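Local coordinates for glutathione S-transferase 1 (PDB 4Q5F), which conjugates reduced glutathione to a wide range of exogenous and endogenous hydrophobic electrophiles and can also act as a glutathione peroxidase, at residues Met111-Pro116 / Val138-Lys143; Glu149-Lys154 / Tyr159-Ser164; Ser175-Glu180 / Lys195-Val200. One frame throughout, in Å; residues are numbered along the deposited sequence.

Contact 1. Residues Met111-Pro116 / Val138-Lys143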
loop_
_atom_site.group_PDB
_atom_site.type_symbol
_atom_site.label_atom_id
_atom_site.label_comp_id
_atom_site.label_asym_id
_atom_site.label_seq_id
_atom_site.Cartn_x
_atom_site.Cartn_y
_atom_site.Cartn_z
ATOM N N MET B 111 -7.512 7.684 -0.440
ATOM C CA MET B 111 -7.479 7.806 -1.895
ATOM C C MET B 111 -8.289 6.705 -2.571
ATOM O O MET B 111 -8.867 6.917 -3.636
ATOM C CB MET B 111 -6.034 7.752 -2.399
ATOM C CG MET B 111 -5.213 9.002 -2.108
ATOM S SD MET B 111 -5.819 10.466 -2.973
ATOM C CE MET B 111 -6.760 11.263 -1.675
ATOM N N ALA B 112 -8.323 5.526 -1.953
ATOM C CA ALA B 112 -9.039 4.388 -2.520
ATOM C C ALA B 112 -10.541 4.665 -2.609
ATOM O O ALA B 112 -11.253 4.032 -3.388
ATOM C CB ALA B 112 -8.777 3.136 -1.698
ATOM N N GLU B 113 -11.014 5.615 -1.810
ATOM C CA GLU B 113 -12.420 6.001 -1.823
ATOM C C GLU B 113 -12.672 6.988 -2.956
ATOM O O GLU B 113 -13.655 6.875 -3.685
ATOM C CB GLU B 113 -12.815 6.658 -0.495
ATOM C CG GLU B 113 -12.327 5.945 0.766
ATOM C CD GLU B 113 -13.395 5.090 1.419
ATOM O OE1 GLU B 113 -14.231 4.516 0.689
ATOM O OE2 GLU B 113 -13.398 4.997 2.667
ATOM N N LEU B 114 -11.765 7.950 -3.100
ATOM C CA LEU B 114 -11.958 9.077 -4.009
ATOM C C LEU B 114 -11.655 8.754 -5.470
ATOM O O LEU B 114 -12.456 9.055 -6.356
ATOM C CB LEU B 114 -11.072 10.247 -3.577
ATOM C CG LEU B 114 -11.350 10.883 -2.216
ATOM C CD1 LEU B 114 -10.356 12.007 -1.971
ATOM C CD2 LEU B 114 -12.775 11.401 -2.130
ATOM N N ARG B 115 -10.494 8.156 -5.716
ATOM C CA ARG B 115 -9.979 7.991 -7.076
ATOM C C ARG B 115 -10.939 7.301 -8.055
ATOM O O ARG B 115 -11.039 7.718 -9.206
ATOM C CB ARG B 115 -8.621 7.278 -7.049
ATOM C CG ARG B 115 -7.464 8.223 -6.730
ATOM C CD ARG B 115 -6.173 7.496 -6.376
ATOM N NE ARG B 115 -5.205 8.414 -5.775
ATOM C CZ ARG B 115 -4.039 8.049 -5.250
ATOM N NH1 ARG B 115 -3.674 6.774 -5.241
ATOM N NH2 ARG B 115 -3.234 8.965 -4.728
ATOM N N PRO B 116 -11.651 6.254 -7.605
ATOM C CA PRO B 116 -12.611 5.595 -8.503
ATOM C C PRO B 116 -13.727 6.517 -8.999
ATOM O O PRO B 116 -14.410 6.178 -9.966
ATOM C CB PRO B 116 -13.203 4.486 -7.627
ATOM C CG PRO B 116 -12.175 4.221 -6.594
ATOM C CD PRO B 116 -11.516 5.539 -6.325
ATOM N N VAL B 138 -17.673 13.520 0.175
ATOM C CA VAL B 138 -17.753 14.227 1.456
ATOM C C VAL B 138 -17.774 13.285 2.669
ATOM O O VAL B 138 -17.249 13.644 3.720
ATOM C CB VAL B 138 -18.904 15.297 1.530
ATOM C CG1 VAL B 138 -18.998 15.898 2.932
ATOM C CG2 VAL B 138 -18.775 16.394 0.474
ATOM N N PRO B 139 -18.349 12.120 2.551
ATOM C CA PRO B 139 -18.252 11.178 3.671
ATOM C C PRO B 139 -16.830 10.645 3.839
ATOM O O PRO B 139 -16.365 10.480 4.968
ATOM C CB PRO B 139 -19.197 10.041 3.259
ATOM C CG PRO B 139 -20.059 10.604 2.179
ATOM C CD PRO B 139 -19.172 11.565 1.465
ATOM N N ALA B 140 -16.154 10.376 2.724
ATOM C CA ALA B 140 -14.765 9.922 2.753
ATOM C C ALA B 140 -13.887 11.004 3.365
ATOM O O ALA B 140 -13.071 10.741 4.249
ATOM C CB ALA B 140 -14.291 9.592 1.348
ATOM N N ARG B 141 -14.071 12.224 2.875
ATOM C CA ARG B 141 -13.390 13.402 3.393
ATOM C C ARG B 141 -13.586 13.532 4.901
ATOM O O ARG B 141 -12.630 13.730 5.653
ATOM C CB ARG B 141 -13.941 14.644 2.687
ATOM C CG ARG B 141 -13.470 15.978 3.239
ATOM C CD ARG B 141 -14.159 17.121 2.509
ATOM N NE ARG B 141 -15.574 17.243 2.861
ATOM C CZ ARG B 141 -16.063 18.101 3.753
ATOM N NH1 ARG B 141 -15.263 18.937 4.405
ATOM N NH2 ARG B 141 -17.367 18.128 3.995
ATOM N N ASP B 142 -14.836 13.418 5.334
ATOM C CA ASP B 142 -15.181 13.614 6.736
ATOM C C ASP B 142 -14.608 12.526 7.640
ATOM O O ASP B 142 -14.315 12.783 8.807
ATOM C CB ASP B 142 -16.700 13.691 6.902
ATOM C CG ASP B 142 -17.291 14.955 6.296
ATOM O OD1 ASP B 142 -16.580 15.638 5.527
ATOM O OD2 ASP B 142 -18.468 15.261 6.579
ATOM N N LYS B 143 -14.446 11.318 7.111
ATOM C CA LYS B 143 -13.871 10.229 7.899
ATOM C C LYS B 143 -12.353 10.342 8.004
ATOM O O LYS B 143 -11.785 10.177 9.082
ATOM C CB LYS B 143 -14.226 8.864 7.304
ATOM C CG LYS B 143 -13.847 7.700 8.221
ATOM C CD LYS B 143 -13.865 6.351 7.518
ATOM C CE LYS B 143 -13.951 5.220 8.537
ATOM N NZ LYS B 143 -13.523 3.905 7.984
#

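Contact 2. Residues Glu149-Lys154 / Tyr159-Ser164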
loop_
_atom_site.group_PDB
_atom_site.type_symbol
_atom_site.label_atom_id
_atom_site.label_comp_id
_atom_site.label_asym_id
_atom_site.label_seq_id
_atom_site.Cartn_x
_atom_site.Cartn_y
_atom_site.Cartn_z
ATOM N N GLU B 149 -5.262 14.521 10.400
ATOM C CA GLU B 149 -5.008 15.699 11.217
ATOM C C GLU B 149 -4.655 15.291 12.644
ATOM O O GLU B 149 -3.807 15.914 13.284
ATOM C CB GLU B 149 -6.235 16.609 11.216
ATOM C CG GLU B 149 -5.926 18.092 11.307
ATOM C CD GLU B 149 -7.144 18.949 11.021
ATOM O OE1 GLU B 149 -8.274 18.449 11.200
ATOM O OE2 GLU B 149 -6.976 20.117 10.607
ATOM N N LYS B 150 -5.313 14.244 13.133
ATOM C CA LYS B 150 -5.018 13.688 14.451
ATOM C C LYS B 150 -3.566 13.235 14.513
ATOM O O LYS B 150 -2.832 13.572 15.441
ATOM C CB LYS B 150 -5.942 12.501 14.738
ATOM C CG LYS B 150 -5.468 11.585 15.865
ATOM C CD LYS B 150 -6.491 10.504 16.177
ATOM C CE LYS B 150 -5.938 9.491 17.168
ATOM N NZ LYS B 150 -6.998 8.592 17.704
ATOM N N PHE B 151 -3.169 12.456 13.512
ATOM C CA PHE B 151 -1.816 11.928 13.414
ATOM C C PHE B 151 -0.804 13.065 13.355
ATOM O O PHE B 151 0.251 13.010 13.986
ATOM C CB PHE B 151 -1.697 11.072 12.155
ATOM C CG PHE B 151 -0.487 10.183 12.131
ATOM C CD1 PHE B 151 0.728 10.654 11.665
ATOM C CD2 PHE B 151 -0.571 8.871 12.562
ATOM C CE1 PHE B 151 1.839 9.832 11.638
ATOM C CE2 PHE B 151 0.534 8.045 12.534
ATOM C CZ PHE B 151 1.740 8.526 12.072
ATOM N N LEU B 152 -1.140 14.095 12.587
ATOM C CA LEU B 152 -0.280 15.258 12.428
ATOM C C LEU B 152 -0.068 15.972 13.758
ATOM O O LEU B 152 0.957 16.624 13.967
ATOM C CB LEU B 152 -0.897 16.222 11.413
ATOM C CG LEU B 152 -0.171 17.549 11.186
ATOM C CD1 LEU B 152 1.267 17.323 10.744
ATOM C CD2 LEU B 152 -0.923 18.380 10.159
ATOM N N ALA B 153 -1.041 15.843 14.655
ATOM C CA ALA B 153 -0.988 16.517 15.947
ATOM C C ALA B 153 -0.134 15.751 16.956
ATOM O O ALA B 153 0.295 16.323 17.957
ATOM C CB ALA B 153 -2.391 16.726 16.493
ATOM N N LYS B 154 0.099 14.464 16.702
ATOM C CA LYS B 154 1.029 13.693 17.524
ATOM C C LYS B 154 2.354 14.423 17.544
ATOM O O LYS B 154 2.952 14.644 18.595
ATOM C CB LYS B 154 1.318 12.312 16.932
ATOM C CG LYS B 154 0.143 11.398 16.658
ATOM C CD LYS B 154 0.603 10.208 15.800
ATOM C CE LYS B 154 1.718 9.394 16.474
ATOM N NZ LYS B 154 2.353 8.403 15.556
ATOM N N TYR B 159 5.386 18.204 10.413
ATOM C CA TYR B 159 5.259 17.018 9.564
ATOM C C TYR B 159 4.611 15.849 10.296
ATOM O O TYR B 159 4.503 15.857 11.521
ATOM C CB TYR B 159 6.635 16.613 9.029
ATOM C CG TYR B 159 7.354 17.764 8.361
ATOM C CD1 TYR B 159 6.858 18.329 7.193
ATOM C CD2 TYR B 159 8.517 18.297 8.901
ATOM C CE1 TYR B 159 7.501 19.386 6.582
ATOM C CE2 TYR B 159 9.168 19.357 8.292
ATOM C CZ TYR B 159 8.652 19.897 7.133
ATOM O OH TYR B 159 9.286 20.952 6.518
ATOM N N MET B 160 4.173 14.854 9.530
ATOM C CA MET B 160 3.500 13.686 10.087
ATOM C C MET B 160 4.420 12.964 11.053
ATOM O O MET B 160 4.006 12.590 12.150
ATOM C CB MET B 160 3.063 12.734 8.969
ATOM C CG MET B 160 1.900 13.251 8.137
ATOM S SD MET B 160 0.415 13.500 9.129
ATOM C CE MET B 160 -0.679 14.238 7.922
ATOM N N VAL B 161 5.667 12.769 10.635
ATOM C CA VAL B 161 6.660 12.097 11.458
ATOM C C VAL B 161 7.946 12.920 11.484
ATOM O O VAL B 161 8.392 13.417 10.450
ATOM C CB VAL B 161 6.997 10.689 10.913
ATOM C CG1 VAL B 161 7.808 9.901 11.950
ATOM C CG2 VAL B 161 5.724 9.930 10.483
ATOM N N GLY B 162 8.530 13.070 12.670
ATOM C CA GLY B 162 9.820 13.723 12.814
ATOM C C GLY B 162 9.788 15.224 12.599
ATOM O O GLY B 162 8.751 15.799 12.270
ATOM N N LYS B 163 10.947 15.852 12.776
ATOM C CA LYS B 163 11.069 17.306 12.707
ATOM C C LYS B 163 11.450 17.806 11.315
ATOM O O LYS B 163 11.570 19.014 11.101
ATOM C CB LYS B 163 12.110 17.786 13.721
ATOM N N SER B 164 11.644 16.883 10.375
ATOM C CA SER B 164 11.971 17.247 8.997
ATOM C C SER B 164 11.104 16.478 8.004
ATOM O O SER B 164 10.525 15.443 8.337
ATOM C CB SER B 164 13.453 16.998 8.707
ATOM O OG SER B 164 13.757 15.614 8.722
#

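Contact 3. Residues Ser175-Glu180 / Lys195-Val200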
loop_
_atom_site.group_PDB
_atom_site.type_symbol
_atom_site.label_atom_id
_atom_site.label_comp_id
_atom_site.label_asym_id
_atom_site.label_seq_id
_atom_site.Cartn_x
_atom_site.Cartn_y
_atom_site.Cartn_z
ATOM N N SER B 175 -1.061 15.610 -3.436
ATOM C CA SER B 175 -2.313 14.974 -3.827
ATOM C C SER B 175 -3.505 15.715 -3.226
ATOM O O SER B 175 -4.480 15.999 -3.921
ATOM C CB SER B 175 -2.331 13.510 -3.388
ATOM O OG SER B 175 -1.142 12.849 -3.778
ATOM N N LEU B 176 -3.422 16.018 -1.933
ATOM C CA LEU B 176 -4.474 16.767 -1.252
ATOM C C LEU B 176 -4.681 18.121 -1.919
ATOM O O LEU B 176 -5.815 18.554 -2.125
ATOM C CB LEU B 176 -4.121 16.972 0.223
ATOM C CG LEU B 176 -4.122 15.739 1.128
ATOM C CD1 LEU B 176 -3.745 16.134 2.549
ATOM C CD2 LEU B 176 -5.471 15.040 1.110
ATOM N N ALA B 177 -3.577 18.783 -2.254
ATOM C CA ALA B 177 -3.626 20.082 -2.914
ATOM C C ALA B 177 -4.384 19.991 -4.232
ATOM O O ALA B 177 -5.191 20.861 -4.556
ATOM C CB ALA B 177 -2.218 20.600 -3.151
ATOM N N SER B 178 -4.124 18.929 -4.986
ATOM C CA SER B 178 -4.774 18.726 -6.275
ATOM C C SER B 178 -6.262 18.429 -6.104
ATOM O O SER B 178 -7.094 18.946 -6.847
ATOM C CB SER B 178 -4.101 17.584 -7.040
ATOM O OG SER B 178 -2.744 17.886 -7.307
ATOM N N TRP B 179 -6.590 17.594 -5.124
ATOM C CA TRP B 179 -7.980 17.241 -4.857
ATOM C C TRP B 179 -8.786 18.449 -4.403
ATOM O O TRP B 179 -10.005 18.488 -4.562
ATOM C CB TRP B 179 -8.063 16.132 -3.808
ATOM C CG TRP B 179 -7.967 14.772 -4.402
ATOM C CD1 TRP B 179 -6.887 13.939 -4.382
ATOM C CD2 TRP B 179 -8.991 14.084 -5.129
ATOM N NE1 TRP B 179 -7.177 12.773 -5.045
ATOM C CE2 TRP B 179 -8.463 12.836 -5.512
ATOM C CE3 TRP B 179 -10.303 14.402 -5.488
ATOM C CZ2 TRP B 179 -9.203 11.906 -6.240
ATOM C CZ3 TRP B 179 -11.036 13.478 -6.209
ATOM C CH2 TRP B 179 -10.485 12.244 -6.578
ATOM N N GLU B 180 -8.098 19.434 -3.836
ATOM C CA GLU B 180 -8.742 20.670 -3.413
ATOM C C GLU B 180 -9.330 21.398 -4.620
ATOM O O GLU B 180 -10.230 22.226 -4.480
ATOM C CB GLU B 180 -7.734 21.573 -2.698
ATOM C CG GLU B 180 -8.368 22.668 -1.856
ATOM C CD GLU B 180 -7.342 23.574 -1.202
ATOM O OE1 GLU B 180 -6.150 23.204 -1.168
ATOM O OE2 GLU B 180 -7.731 24.660 -0.722
ATOM N N LYS B 195 -2.369 24.384 6.790
ATOM C CA LYS B 195 -1.044 24.904 7.109
ATOM C C LYS B 195 0.024 23.904 6.682
ATOM O O LYS B 195 1.025 24.266 6.063
ATOM C CB LYS B 195 -0.914 25.172 8.611
ATOM C CG LYS B 195 -1.691 26.378 9.111
ATOM C CD LYS B 195 -1.238 26.796 10.509
ATOM C CE LYS B 195 -1.996 26.043 11.592
ATOM N NZ LYS B 195 -1.450 26.253 12.964
ATOM N N TYR B 196 -0.208 22.645 7.037
ATOM C CA TYR B 196 0.687 21.539 6.711
ATOM C C TYR B 196 0.986 21.476 5.215
ATOM O O TYR B 196 2.133 21.283 4.809
ATOM C CB TYR B 196 0.043 20.240 7.196
ATOM C CG TYR B 196 0.655 18.956 6.686
ATOM C CD1 TYR B 196 1.994 18.660 6.902
ATOM C CD2 TYR B 196 -0.126 18.016 6.024
ATOM C CE1 TYR B 196 2.542 17.475 6.449
ATOM C CE2 TYR B 196 0.413 16.832 5.570
ATOM C CZ TYR B 196 1.746 16.566 5.786
ATOM O OH TYR B 196 2.280 15.383 5.336
ATOM N N ILE B 197 -0.048 21.653 4.401
ATOM C CA ILE B 197 0.105 21.658 2.950
ATOM C C ILE B 197 0.824 22.923 2.488
ATOM O O ILE B 197 1.639 22.876 1.570
ATOM C CB ILE B 197 -1.267 21.539 2.249
ATOM C CG1 ILE B 197 -1.898 20.184 2.570
ATOM C CG2 ILE B 197 -1.131 21.692 0.735
ATOM C CD1 ILE B 197 -3.376 20.102 2.256
ATOM N N GLU B 198 0.519 24.050 3.125
ATOM C CA GLU B 198 1.161 25.316 2.790
ATOM C C GLU B 198 2.658 25.235 3.072
ATOM O O GLU B 198 3.479 25.688 2.276
ATOM C CB GLU B 198 0.549 26.455 3.608
ATOM C CG GLU B 198 0.976 27.845 3.159
ATOM C CD GLU B 198 0.655 28.915 4.187
ATOM O OE1 GLU B 198 1.344 28.966 5.230
ATOM O OE2 GLU B 198 -0.289 29.701 3.959
ATOM N N HIS B 199 3.000 24.647 4.216
ATOM C CA HIS B 199 4.387 24.545 4.656
ATOM C C HIS B 199 5.241 23.734 3.683
ATOM O O HIS B 199 6.222 24.241 3.140
ATOM C CB HIS B 199 4.445 23.910 6.048
ATOM C CG HIS B 199 5.830 23.800 6.611
ATOM N ND1 HIS B 199 6.225 24.471 7.744
ATOM C CD2 HIS B 199 6.908 23.092 6.193
ATOM C CE1 HIS B 199 7.491 24.185 8.005
ATOM N NE2 HIS B 199 7.926 23.352 7.079
ATOM N N VAL B 200 4.868 22.473 3.481
ATOM C CA VAL B 200 5.632 21.555 2.639
ATOM C C VAL B 200 5.864 22.139 1.248
ATOM O O VAL B 200 6.956 22.028 0.694
ATOM C CB VAL B 200 4.907 20.191 2.508
ATOM C CG1 VAL B 200 5.655 19.243 1.546
ATOM C CG2 VAL B 200 4.717 19.559 3.892
#

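Contact 1. Residues Met111-Pro116 / Val138-Lys143
A140 is where residues 138-143 meet E113 and L114 of residues 111-116. Taken from its start, the second segment first passes V138, whose CB is turned from the other helix. P139 follows, and with no N-H to give to the preceding turn it marks a kink in helix 129-155. A140 comes next and carries the contact. Its CB points at the other helix and lies 3.8 Å from CB of E113. The CA atoms of E113 and A140 are 6.5 Å apart, a close approach that the small methyl allows. The same methyl is 4.2 Å from CD2 of L114, so it meets the base of one side chain and a branch end of the other. E113 bends at its second torsion (chi2 -100°), and its carboxylate continues past the methyl. There OE2 makes a weak hydrogen bond with NE2 of H144. R141 leads its guanidinium away from this interface, and its side chain touches F186. At K143, CB again faces the other helix. Its NZ stays 5.4 Å from OE2 of E113, so any attraction between the two charges acts without direct contact. L114 also packs on W179, and A140 on F110. Helices 94-114 and 129-155 run roughly antiparallel here, as neighbours in the all-helical C-terminal domain of the glutathione transferase fold.

Contact 2. Residues Glu149-Lys154 / Tyr159-Ser164
A Met-aromatic contact between M160 and F151 joins the loop before helix 167-182 to the C-terminal part of helix 129-155. SD of M160 lies 5.1 Å from the centroid of the F151 ring. It is 72° off the ring normal, an oblique approach. The M160 chain bends at chi2 (-61°), which carries the sulfur back to the helix, 3.8 Å from CB of L152. The carbonyl O of M160 also comes obliquely to the ring, 3.5 Å from CE1 of F151. CG2 of V161 meets the ring edge near its plane, 4.1 Å from the same CE1. CD of K154 lies over one face, toward the rim. While its CB takes the sulfur, L152 sends CD1 to the backbone of Y159, 3.6 Å from O of Y159. That oxygen is also hydrogen-bonded with OG of S155. Beyond the segments, M160 N is weakly bonded to OD1 of D169 near the start of helix 167-182. K150 NZ bonds to T58 O of the second subunit. Between the two segments the grip is apolar and sulfur-aromatic, so it rests on dispersion and close fit, while polar backbone atoms of the loop find partners around it.

Contact 3. Residues Ser175-Glu180 / Lys195-Val200
I197 holds CG1 anti to its carbonyl carbon (chi1 -65°) and continues nearly extended (chi2 164°), which sends CD1 out to L176. The same first torsion turns CG2 to A177. One side chain thus reaches two consecutive residues of the facing helix. CD1 of I197 sits 3.8 Å from CB of L176 and 4.0 Å from CD1 of L176. The methyl CD1 thus meets the leucine at its base and at one branch end, and the side chains cross at about a right angle. The second branch is looser, with CG2 of I197 4.2 Å from CB of A177. The closest CA atoms, those of A177 and I197, are 7.1 Å apart. In these segments helices 167-182 and 191-201 are strongly inclined to each other. T173 and L187 also pack on I197. Y196 brings its ring around from the side of its helix but stays short of the other segment. Its OH is hydrogen-bonded to OD1 of D169, which gives a polar tie between the same two helices. W179 faces another way, onto M111 and L114, while OG of S178 bonds to D174 O and to NH2 of R24. The interface between the segments is purely aliphatic. Its two buried side chains, L176 and I197, are held by shape and by the hydrophobic effect, without directional bonds.

Overall arrangement
Along the chain the three contacts follow in series, and none nests in or crosses another. Contact 1 closes the first loop, of 21 residues, bringing the end of helix 94-114 to the middle of helix 129-155. That helix then runs on to contact 2, which closes a short turn of four residues behind it. Contact 3 closes the last loop, of 14 residues, between helices 167-182 and 191-201. Contacts 1 and 2 do not touch, although they share a helix. Contact 3 touches both: W179 reaches contact 1, while Y196, H199 and V200 reach contact 2. Together they tie four helices of the C-terminal domain.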